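Local coordinates for peptidase M16 inactive domain family protein (Pseudomonas fluorescens, PDB 3GWB) that is of unknown function but belongs to the M16 peptidase family as an inactive-domain member, and may have hydrolase activity, at residues 373-377 with 378-382; 398-401 with 402-406; 177-180 with 181-185. All coordinates share one frame; numbering follows the deposited sequence.

Contact 1 (373-377 with 378-382); sequences GAMGF and YNLPL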
ATOM      1  N   GLY A 373      21.055   8.742   1.304  1.00 12.36           N
ATOM      2  CA  GLY A 373      21.282   7.406   1.819  1.00 13.34           C
ATOM      3  C   GLY A 373      22.005   6.564   0.787  1.00 12.62           C
ATOM      4  O   GLY A 373      22.960   5.860   1.113  1.00 14.21           O
ATOM      5  N   ALA A 374      21.554   6.640  -0.462  1.00 11.78           N
ATOM      6  CA  ALA A 374      22.176   5.880  -1.542  1.00 12.59           C
ATOM      7  C   ALA A 374      23.594   6.386  -1.795  1.00 10.25           C
ATOM      8  O   ALA A 374      24.499   5.598  -2.054  1.00 11.12           O
ATOM      9  CB  ALA A 374      21.347   5.994  -2.819  1.00 10.37           C
HETATM   10  N   MSE A 375      23.785   7.700  -1.720  1.00 10.81           N
HETATM   11  CA  MSE A 375      25.107   8.283  -1.929  1.00 10.84           C
HETATM   12  C   MSE A 375      26.082   7.710  -0.905  1.00 10.84           C
HETATM   13  O   MSE A 375      27.191   7.282  -1.252  1.00 12.41           O
HETATM   14  CB  MSE A 375      25.045   9.813  -1.798  1.00 12.13           C
HETATM   15  CG  MSE A 375      24.415  10.533  -3.010  1.00 12.78           C
HETATM   16 SE   MSE A 375      24.024  12.302  -2.726  1.00 12.59          SE
HETATM   17  CE  MSE A 375      25.608  12.937  -2.255  1.00 13.53           C
ATOM     18  N   GLY A 376      25.660   7.686   0.358  1.00  9.79           N
ATOM     19  CA  GLY A 376      26.516   7.172   1.408  1.00 10.75           C
ATOM     20  C   GLY A 376      26.739   5.675   1.354  1.00 10.68           C
ATOM     21  O   GLY A 376      27.866   5.199   1.511  1.00 11.34           O
ATOM     22  N   PHE A 377      25.663   4.933   1.125  1.00 11.53           N
ATOM     23  CA  PHE A 377      25.734   3.483   1.070  1.00 13.88           C
ATOM     24  C   PHE A 377      26.585   2.980  -0.087  1.00 13.89           C
ATOM     25  O   PHE A 377      27.357   2.039   0.071  1.00 13.11           O
ATOM     26  CB  PHE A 377      24.336   2.881   0.950  1.00 12.94           C
ATOM     27  CG  PHE A 377      24.303   1.388   1.134  1.00 13.74           C
ATOM     28  CD1 PHE A 377      24.315   0.835   2.409  1.00 15.54           C
ATOM     29  CD2 PHE A 377      24.315   0.537   0.033  1.00 11.91           C
ATOM     30  CE1 PHE A 377      24.297  -0.548   2.585  1.00 16.61           C
ATOM     31  CE2 PHE A 377      24.300  -0.848   0.198  1.00 15.52           C
ATOM     32  CZ  PHE A 377      24.307  -1.394   1.473  1.00 13.08           C
ATOM     33  N   TYR A 378      26.452   3.617  -1.246  1.00 13.55           N
ATOM     34  CA  TYR A 378      27.200   3.201  -2.429  1.00 15.56           C
ATOM     35  C   TYR A 378      28.460   4.013  -2.707  1.00 16.65           C
ATOM     36  O   TYR A 378      29.084   3.861  -3.762  1.00 19.20           O
ATOM     37  CB  TYR A 378      26.275   3.244  -3.642  1.00 13.20           C
ATOM     38  CG  TYR A 378      25.130   2.274  -3.527  1.00 13.18           C
ATOM     39  CD1 TYR A 378      25.359   0.898  -3.555  1.00 13.94           C
ATOM     40  CD2 TYR A 378      23.821   2.722  -3.377  1.00 13.56           C
ATOM     41  CE1 TYR A 378      24.323  -0.006  -3.442  1.00 14.00           C
ATOM     42  CE2 TYR A 378      22.766   1.820  -3.263  1.00 16.41           C
ATOM     43  CZ  TYR A 378      23.028   0.457  -3.296  1.00 14.66           C
ATOM     44  OH  TYR A 378      22.004  -0.451  -3.187  1.00 18.70           O
ATOM     45  N   ASN A 379      28.829   4.867  -1.761  1.00 16.49           N
ATOM     46  CA  ASN A 379      30.006   5.714  -1.893  1.00 17.70           C
ATOM     47  C   ASN A 379      30.031   6.494  -3.200  1.00 17.91           C
ATOM     48  O   ASN A 379      30.998   6.410  -3.960  1.00 19.15           O
ATOM     49  CB  ASN A 379      31.278   4.877  -1.775  1.00 20.10           C
ATOM     50  CG  ASN A 379      31.402   4.202  -0.433  1.00 19.93           C
ATOM     51  OD1 ASN A 379      31.304   4.845   0.609  1.00 26.06           O
ATOM     52  ND2 ASN A 379      31.619   2.897  -0.448  1.00 19.72           N
ATOM     53  N   LEU A 380      28.967   7.248  -3.463  1.00 15.27           N
ATOM     54  CA  LEU A 380      28.889   8.066  -4.666  1.00 17.21           C
ATOM     55  C   LEU A 380      29.511   9.417  -4.322  1.00 18.45           C
ATOM     56  O   LEU A 380      29.545   9.807  -3.157  1.00 19.31           O
ATOM     57  CB  LEU A 380      27.428   8.257  -5.086  1.00 15.68           C
ATOM     58  CG  LEU A 380      26.663   6.950  -5.323  1.00 15.52           C
ATOM     59  CD1 LEU A 380      25.225   7.270  -5.693  1.00 13.76           C
ATOM     60  CD2 LEU A 380      27.342   6.133  -6.422  1.00 13.76           C
ATOM     61  N   PRO A 381      30.016  10.149  -5.329  1.00 19.30           N
ATOM     62  CA  PRO A 381      30.624  11.453  -5.048  1.00 19.38           C
ATOM     63  C   PRO A 381      29.690  12.427  -4.319  1.00 18.60           C
ATOM     64  O   PRO A 381      28.474  12.406  -4.503  1.00 13.93           O
ATOM     65  CB  PRO A 381      31.047  11.949  -6.434  1.00 19.95           C
ATOM     66  CG  PRO A 381      30.101  11.262  -7.353  1.00 21.88           C
ATOM     67  CD  PRO A 381      30.024   9.870  -6.774  1.00 20.23           C
ATOM     68  N   LEU A 382      30.268  13.281  -3.484  1.00 19.17           N
ATOM     69  CA  LEU A 382      29.469  14.232  -2.729  1.00 22.15           C
ATOM     70  C   LEU A 382      28.622  15.135  -3.632  1.00 22.68           C
ATOM     71  O   LEU A 382      27.564  15.618  -3.228  1.00 24.73           O
ATOM     72  CB  LEU A 382      30.380  15.085  -1.853  1.00 23.03           C
ATOM     73  CG  LEU A 382      29.674  15.794  -0.707  1.00 25.42           C
ATOM     74  CD1 LEU A 382      29.108  14.756   0.243  1.00 25.22           C
ATOM     75  CD2 LEU A 382      30.656  16.703   0.011  1.00 27.16           C
TER
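Phe-377 and Tyr-378 meet in an edge-to-face stack, their ring centroids 4.9 Å apart and their planes at 84°. The edge belongs to Phe-377: its CD2 stands over the centre of one tyrosine face and comes within 3.5 Å of Tyr-378 CE1. With CG anti to the carbonyl carbon (chi1 -63°), the tyrosine ring turns back alongside Ala-374, where its CD2 edge lies 3.2 Å from Ala-374 O and 4.1 Å from Ala-374 CB. The same carbonyl oxygen accepts the N-H of Tyr-378 at 2.9 Å, so it is met by both the backbone and the ring of one residue. Tyr-378 OH hydrogen-bonds Asp-93 OD2, and a phenylalanine here would probably leave Asp-93 without this partner.

The chain leaves helix 365-377 through a Schellman motif. Asn-379 takes left-handed backbone angles, which swings Leu-380 N round to Met-375 O at 2.8 Å, in the carbonyl plane and on a lone pair; the companion bond from Asn-379 N to Gly-376 O is weak at 3.4 Å. The apolar contact that usually goes with this motif is present as well: Leu-380 lies alongside the selenomethionine at Met-375, CD1 to CG 4.3 Å. Met-375 then bends at SE and brings its methyl CE to the carbonyl oxygens of Pro-381 and Leu-382. It is buried, with Leu-26 of strand 24-29 and Tyr-384 and Leu-385 of helix 384-394 packed on it.

The other side is looser. Asn-379 is exposed; its CB bond leads away from the helix, and its side chain touches Lys-24 and Lys-229. Pro-381 and Leu-382 are exposed too, and Leu-382 also touches Val-14.

Contact 2 (398-401 with 402-406); sequences EQVK and AAMNK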
ATOM      1  N   GLU A 398      24.436   9.218 -29.399  1.00 22.59           N
ATOM      2  CA  GLU A 398      25.584   8.339 -29.561  1.00 23.62           C
ATOM      3  C   GLU A 398      26.068   7.793 -28.217  1.00 21.81           C
ATOM      4  O   GLU A 398      26.397   6.615 -28.109  1.00 22.86           O
ATOM      5  CB  GLU A 398      26.728   9.087 -30.264  1.00 26.71           C
ATOM      6  CG  GLU A 398      27.389  10.172 -29.414  1.00 34.93           C
ATOM      7  CD  GLU A 398      28.318  11.083 -30.211  1.00 38.27           C
ATOM      8  OE1 GLU A 398      29.203  10.566 -30.934  1.00 39.99           O
ATOM      9  OE2 GLU A 398      28.165  12.320 -30.108  1.00 38.69           O
ATOM     10  N   GLN A 399      26.108   8.647 -27.197  1.00 20.53           N
ATOM     11  CA  GLN A 399      26.557   8.235 -25.868  1.00 19.06           C
ATOM     12  C   GLN A 399      25.580   7.267 -25.215  1.00 18.14           C
ATOM     13  O   GLN A 399      25.990   6.328 -24.539  1.00 19.59           O
ATOM     14  CB  GLN A 399      26.737   9.452 -24.960  1.00 20.38           C
ATOM     15  CG  GLN A 399      27.796  10.432 -25.436  1.00 24.85           C
ATOM     16  CD  GLN A 399      27.853  11.672 -24.572  1.00 25.44           C
ATOM     17  OE1 GLN A 399      26.836  12.318 -24.328  1.00 26.65           O
ATOM     18  NE2 GLN A 399      29.046  12.012 -24.101  1.00 28.47           N
ATOM     19  N   VAL A 400      24.287   7.504 -25.399  1.00 16.16           N
ATOM     20  CA  VAL A 400      23.286   6.615 -24.831  1.00 15.57           C
ATOM     21  C   VAL A 400      23.378   5.261 -25.538  1.00 16.26           C
ATOM     22  O   VAL A 400      23.421   4.214 -24.892  1.00 16.62           O
ATOM     23  CB  VAL A 400      21.870   7.204 -24.991  1.00 14.79           C
ATOM     24  CG1 VAL A 400      20.812   6.165 -24.595  1.00 17.11           C
ATOM     25  CG2 VAL A 400      21.737   8.456 -24.132  1.00 14.03           C
ATOM     26  N   LYS A 401      23.425   5.278 -26.866  1.00 15.68           N
ATOM     27  CA  LYS A 401      23.523   4.030 -27.620  1.00 16.14           C
ATOM     28  C   LYS A 401      24.763   3.225 -27.217  1.00 15.77           C
ATOM     29  O   LYS A 401      24.703   1.999 -27.074  1.00 15.07           O
ATOM     30  CB  LYS A 401      23.556   4.323 -29.125  1.00 15.85           C
ATOM     31  CG  LYS A 401      23.822   3.106 -30.003  1.00 16.86           C
ATOM     32  CD  LYS A 401      23.860   3.499 -31.471  1.00 20.05           C
ATOM     33  CE  LYS A 401      24.209   2.322 -32.368  1.00 22.44           C
ATOM     34  NZ  LYS A 401      25.619   1.867 -32.203  1.00 22.55           N
ATOM     35  N   ALA A 402      25.883   3.913 -27.027  1.00 16.23           N
ATOM     36  CA  ALA A 402      27.115   3.234 -26.651  1.00 16.04           C
ATOM     37  C   ALA A 402      26.994   2.591 -25.280  1.00 16.00           C
ATOM     38  O   ALA A 402      27.368   1.428 -25.101  1.00 15.57           O
ATOM     39  CB  ALA A 402      28.280   4.208 -26.661  1.00 18.33           C
ATOM     40  N   ALA A 403      26.470   3.346 -24.320  1.00 15.61           N
ATOM     41  CA  ALA A 403      26.310   2.860 -22.955  1.00 17.09           C
ATOM     42  C   ALA A 403      25.410   1.633 -22.881  1.00 17.62           C
ATOM     43  O   ALA A 403      25.762   0.645 -22.249  1.00 19.23           O
ATOM     44  CB  ALA A 403      25.754   3.973 -22.062  1.00 17.22           C
HETATM   45  N   MSE A 404      24.250   1.698 -23.527  1.00 18.18           N
HETATM   46  CA  MSE A 404      23.322   0.572 -23.511  1.00 16.71           C
HETATM   47  C   MSE A 404      23.969  -0.666 -24.128  1.00 17.61           C
HETATM   48  O   MSE A 404      23.774  -1.782 -23.642  1.00 17.43           O
HETATM   49  CB  MSE A 404      22.036   0.922 -24.262  1.00 15.23           C
HETATM   50  CG  MSE A 404      21.178   2.009 -23.585  1.00 14.52           C
HETATM   51 SE   MSE A 404      20.470   1.552 -21.968  1.00 10.30          SE
HETATM   52  CE  MSE A 404      19.086   0.618 -22.467  1.00 15.65           C
ATOM     53  N   ASN A 405      24.738  -0.467 -25.198  1.00 17.95           N
ATOM     54  CA  ASN A 405      25.417  -1.577 -25.858  1.00 19.36           C
ATOM     55  C   ASN A 405      26.591  -2.092 -25.028  1.00 19.23           C
ATOM     56  O   ASN A 405      26.983  -3.255 -25.140  1.00 17.63           O
ATOM     57  CB  ASN A 405      25.918  -1.155 -27.243  1.00 21.25           C
ATOM     58  CG  ASN A 405      24.850  -1.273 -28.313  1.00 22.28           C
ATOM     59  OD1 ASN A 405      24.455  -0.283 -28.929  1.00 26.43           O
ATOM     60  ND2 ASN A 405      24.378  -2.495 -28.545  1.00 23.24           N
ATOM     61  N   LYS A 406      27.151  -1.228 -24.191  1.00 18.88           N
ATOM     62  CA  LYS A 406      28.284  -1.618 -23.361  1.00 20.96           C
ATOM     63  C   LYS A 406      27.860  -2.468 -22.163  1.00 20.89           C
ATOM     64  O   LYS A 406      28.663  -3.216 -21.608  1.00 22.84           O
ATOM     65  CB  LYS A 406      29.022  -0.369 -22.869  1.00 23.10           C
ATOM     66  CG  LYS A 406      30.244  -0.647 -22.004  1.00 25.56           C
ATOM     67  CD  LYS A 406      30.844   0.666 -21.512  1.00 29.09           C
ATOM     68  CE  LYS A 406      32.046   0.435 -20.621  1.00 32.90           C
ATOM     69  NZ  LYS A 406      32.550   1.715 -20.038  1.00 33.69           N
TER
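Val-400 and Met-404, one turn apart on helix 397-407, make the apolar side-chain contact of this stretch. The selenomethionine at Met-404 is the one to follow. Its CB sits 3.6 Å from Val-400 O. CG, placed beside the backbone N and anti to the carbonyl carbon (chi1 -67°), comes closer to the same oxygen, at 3.4 Å, and also lies 4.3 Å from Val-400 CG1. From there two further bends of the same sense carry SE and CE off the valine; the side chain packs on Tyr-337 and Leu-338 of helix 323-340.

Val-400 O, lapped by these two carbons, accepts the N-H of Met-404 at 3.0 Å in a nearly straight bond (175°). The remaining bonds are the ordinary i-to-i+4 bonds of an alpha-helix: Ala-402 N to Glu-398 O, Ala-403 N to Gln-399 O and Asn-405 N to Lys-401 O. Ala-403 CB rests 3.4 Å from Gln-399 O and faces Ala-268 and Val-269 of helix 266-277, while Val-400 touches Leu-395 and Pro-342.

Gln-399 turns back toward the start of the helix, where its OE1 accepts from Thr-396 N. The chemistry is thus that of an amphipathic helix: one backbone bond, from Met-404 N, satisfies the carbonyl of buried Val-400, while Ala-403 and Met-404 pack on neighbouring helices and Val-400 on loop residues.

Contact 3 (177-180 with 181-185); sequences PPIT and LAQLK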
ATOM      1  N   PRO A 177      10.032 -20.975   9.582  1.00 23.73           N
ATOM      2  CA  PRO A 177       9.686 -21.594  10.866  1.00 23.65           C
ATOM      3  C   PRO A 177      10.843 -21.762  11.851  1.00 22.20           C
ATOM      4  O   PRO A 177      10.726 -21.384  13.015  1.00 24.21           O
ATOM      5  CB  PRO A 177       9.075 -22.930  10.450  1.00 23.35           C
ATOM      6  CG  PRO A 177       8.427 -22.604   9.151  1.00 25.50           C
ATOM      7  CD  PRO A 177       9.484 -21.762   8.462  1.00 23.88           C
ATOM      8  N   PRO A 178      11.978 -22.315  11.398  1.00 22.13           N
ATOM      9  CA  PRO A 178      13.158 -22.537  12.243  1.00 21.81           C
ATOM     10  C   PRO A 178      13.829 -21.307  12.873  1.00 21.94           C
ATOM     11  O   PRO A 178      14.458 -21.425  13.928  1.00 22.20           O
ATOM     12  CB  PRO A 178      14.114 -23.280  11.311  1.00 22.64           C
ATOM     13  CG  PRO A 178      13.197 -23.977  10.364  1.00 23.28           C
ATOM     14  CD  PRO A 178      12.193 -22.901  10.066  1.00 23.20           C
ATOM     15  N   ILE A 179      13.706 -20.140  12.242  1.00 20.32           N
ATOM     16  CA  ILE A 179      14.344 -18.925  12.775  1.00 18.50           C
ATOM     17  C   ILE A 179      13.980 -18.638  14.232  1.00 16.51           C
ATOM     18  O   ILE A 179      12.815 -18.458  14.566  1.00 16.87           O
ATOM     19  CB  ILE A 179      13.991 -17.679  11.929  1.00 17.51           C
ATOM     20  CG1 ILE A 179      14.426 -17.894  10.478  1.00 17.41           C
ATOM     21  CG2 ILE A 179      14.687 -16.443  12.497  1.00 16.94           C
ATOM     22  CD1 ILE A 179      15.875 -18.256  10.323  1.00 18.66           C
ATOM     23  N   THR A 180      14.990 -18.571  15.091  1.00 14.79           N
ATOM     24  CA  THR A 180      14.769 -18.326  16.510  1.00 15.17           C
ATOM     25  C   THR A 180      15.136 -16.910  16.946  1.00 15.09           C
ATOM     26  O   THR A 180      15.757 -16.148  16.198  1.00 10.44           O
ATOM     27  CB  THR A 180      15.594 -19.287  17.354  1.00 16.98           C
ATOM     28  OG1 THR A 180      16.977 -18.955  17.208  1.00 18.30           O
ATOM     29  CG2 THR A 180      15.374 -20.732  16.890  1.00 19.21           C
ATOM     30  N   LEU A 181      14.747 -16.567  18.169  1.00 15.33           N
ATOM     31  CA  LEU A 181      15.048 -15.254  18.718  1.00 16.44           C
ATOM     32  C   LEU A 181      16.562 -15.079  18.818  1.00 15.73           C
ATOM     33  O   LEU A 181      17.079 -13.982  18.623  1.00 15.03           O
ATOM     34  CB  LEU A 181      14.404 -15.102  20.097  1.00 19.07           C
ATOM     35  CG  LEU A 181      12.869 -15.165  20.106  1.00 21.46           C
ATOM     36  CD1 LEU A 181      12.354 -15.052  21.537  1.00 24.56           C
ATOM     37  CD2 LEU A 181      12.300 -14.043  19.251  1.00 21.56           C
ATOM     38  N   ALA A 182      17.264 -16.172  19.109  1.00 14.15           N
ATOM     39  CA  ALA A 182      18.720 -16.142  19.225  1.00 16.18           C
ATOM     40  C   ALA A 182      19.355 -15.706  17.912  1.00 15.80           C
ATOM     41  O   ALA A 182      20.336 -14.967  17.904  1.00 13.52           O
ATOM     42  CB  ALA A 182      19.249 -17.516  19.619  1.00 17.06           C
ATOM     43  N   GLN A 183      18.800 -16.178  16.803  1.00 15.94           N
ATOM     44  CA  GLN A 183      19.315 -15.824  15.489  1.00 15.99           C
ATOM     45  C   GLN A 183      19.035 -14.365  15.148  1.00 13.68           C
ATOM     46  O   GLN A 183      19.871 -13.681  14.550  1.00 11.73           O
ATOM     47  CB  GLN A 183      18.692 -16.720  14.424  1.00 17.38           C
ATOM     48  CG  GLN A 183      19.160 -18.166  14.476  1.00 22.00           C
ATOM     49  CD  GLN A 183      18.447 -19.025  13.454  1.00 21.81           C
ATOM     50  OE1 GLN A 183      17.283 -19.374  13.628  1.00 24.97           O
ATOM     51  NE2 GLN A 183      19.137 -19.351  12.371  1.00 23.32           N
ATOM     52  N   LEU A 184      17.852 -13.892  15.514  1.00 11.96           N
ATOM     53  CA  LEU A 184      17.492 -12.513  15.235  1.00 11.82           C
ATOM     54  C   LEU A 184      18.407 -11.596  16.033  1.00 12.14           C
ATOM     55  O   LEU A 184      18.862 -10.566  15.530  1.00 10.72           O
ATOM     56  CB  LEU A 184      16.037 -12.242  15.623  1.00 10.99           C
ATOM     57  CG  LEU A 184      14.948 -12.999  14.854  1.00 14.75           C
ATOM     58  CD1 LEU A 184      13.578 -12.452  15.264  1.00 16.17           C
ATOM     59  CD2 LEU A 184      15.153 -12.839  13.353  1.00 13.20           C
ATOM     60  N   LYS A 185      18.662 -11.983  17.281  1.00 10.93           N
ATOM     61  CA  LYS A 185      19.511 -11.205  18.173  1.00 12.92           C
ATOM     62  C   LYS A 185      20.933 -11.134  17.647  1.00 11.59           C
ATOM     63  O   LYS A 185      21.560 -10.072  17.663  1.00  8.84           O
ATOM     64  CB  LYS A 185      19.503 -11.811  19.582  1.00 15.40           C
ATOM     65  CG  LYS A 185      18.230 -11.539  20.366  1.00 17.83           C
ATOM     66  CD  LYS A 185      18.309 -12.150  21.759  1.00 23.52           C
ATOM     67  CE  LYS A 185      17.054 -11.850  22.561  1.00 28.27           C
ATOM     68  NZ  LYS A 185      17.121 -12.415  23.939  1.00 30.28           N
TER
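Two torsions bring Thr-180 and Gln-183 together. In Thr-180, chi1 of 69° sets OG1 between the backbone N and the carbonyl carbon, turned to the opening turn of helix 181-191. In Gln-183, CG lies beside the backbone N (chi1 -70°) and the chain runs on extended through chi2, so that the amide reaches back past the threonine, the two side chains crossing at about a right angle.

The result is a capping box with Thr-180 at the N-cap. Gln-183 OE1 accepts the N-H of Thr-180 at 2.8 Å, in the amide plane and on a lone pair, which fixes how the amide is turned. The reciprocal bond, Gln-183 N to Thr-180 OG1, is weak at 3.3 Å. Thr-180 O takes the N-H of Leu-184 at 3.2 Å, and more weakly that of Gln-183, and so starts the regular helical pattern. OE1 also lies 3.1 Å from Ile-179 CA, pressed close against the chain just ahead of the cap.

Beside the box is its usual apolar companion, a hydrophobic staple. Ile-179, immediately before the N-cap, puts CG2 3.7 Å from Leu-184 CD2, and these two side chains also cross at about a right angle. Ile-179 CD1 comes 3.8 Å from Gln-183 OE1. The polar bonds and the staple thus grip the entering chain in two ways, one through the outlying threonine and one through buried isoleucine and leucine.

Lys-133 of helix 126-143 hydrogen-bonds through NZ to the carbonyl oxygens of Pro-177 and Ile-179, tying loop to helix. Leu-181 and Leu-184 both pack on Leu-129 of that helix, while Ile-179 meets Leu-58, and Leu-184 Val-55 and Thr-59, on helix 55-62.

All three contacts are local, between neighbours in the chain, and they touch nowhere. Contact 3 starts a helix, contact 1 ends one and contact 2 lies within one. Contacts 1 and 2 have centres 24 Å apart, with nearest atoms about 15 Å apart; contacts 1 and 3 are 32 Å apart by centres and about 17 Å by nearest atoms. Contacts 2 and 3, on opposite sides of the chain's centre, are separated by 47 Å between centres. Contact 1 packs on strand 24-29 of the six-stranded sheet, and contact 3 on helices 55-62 and 126-143. None can be tied to a metal, ligand or catalytic site; each is structural packing.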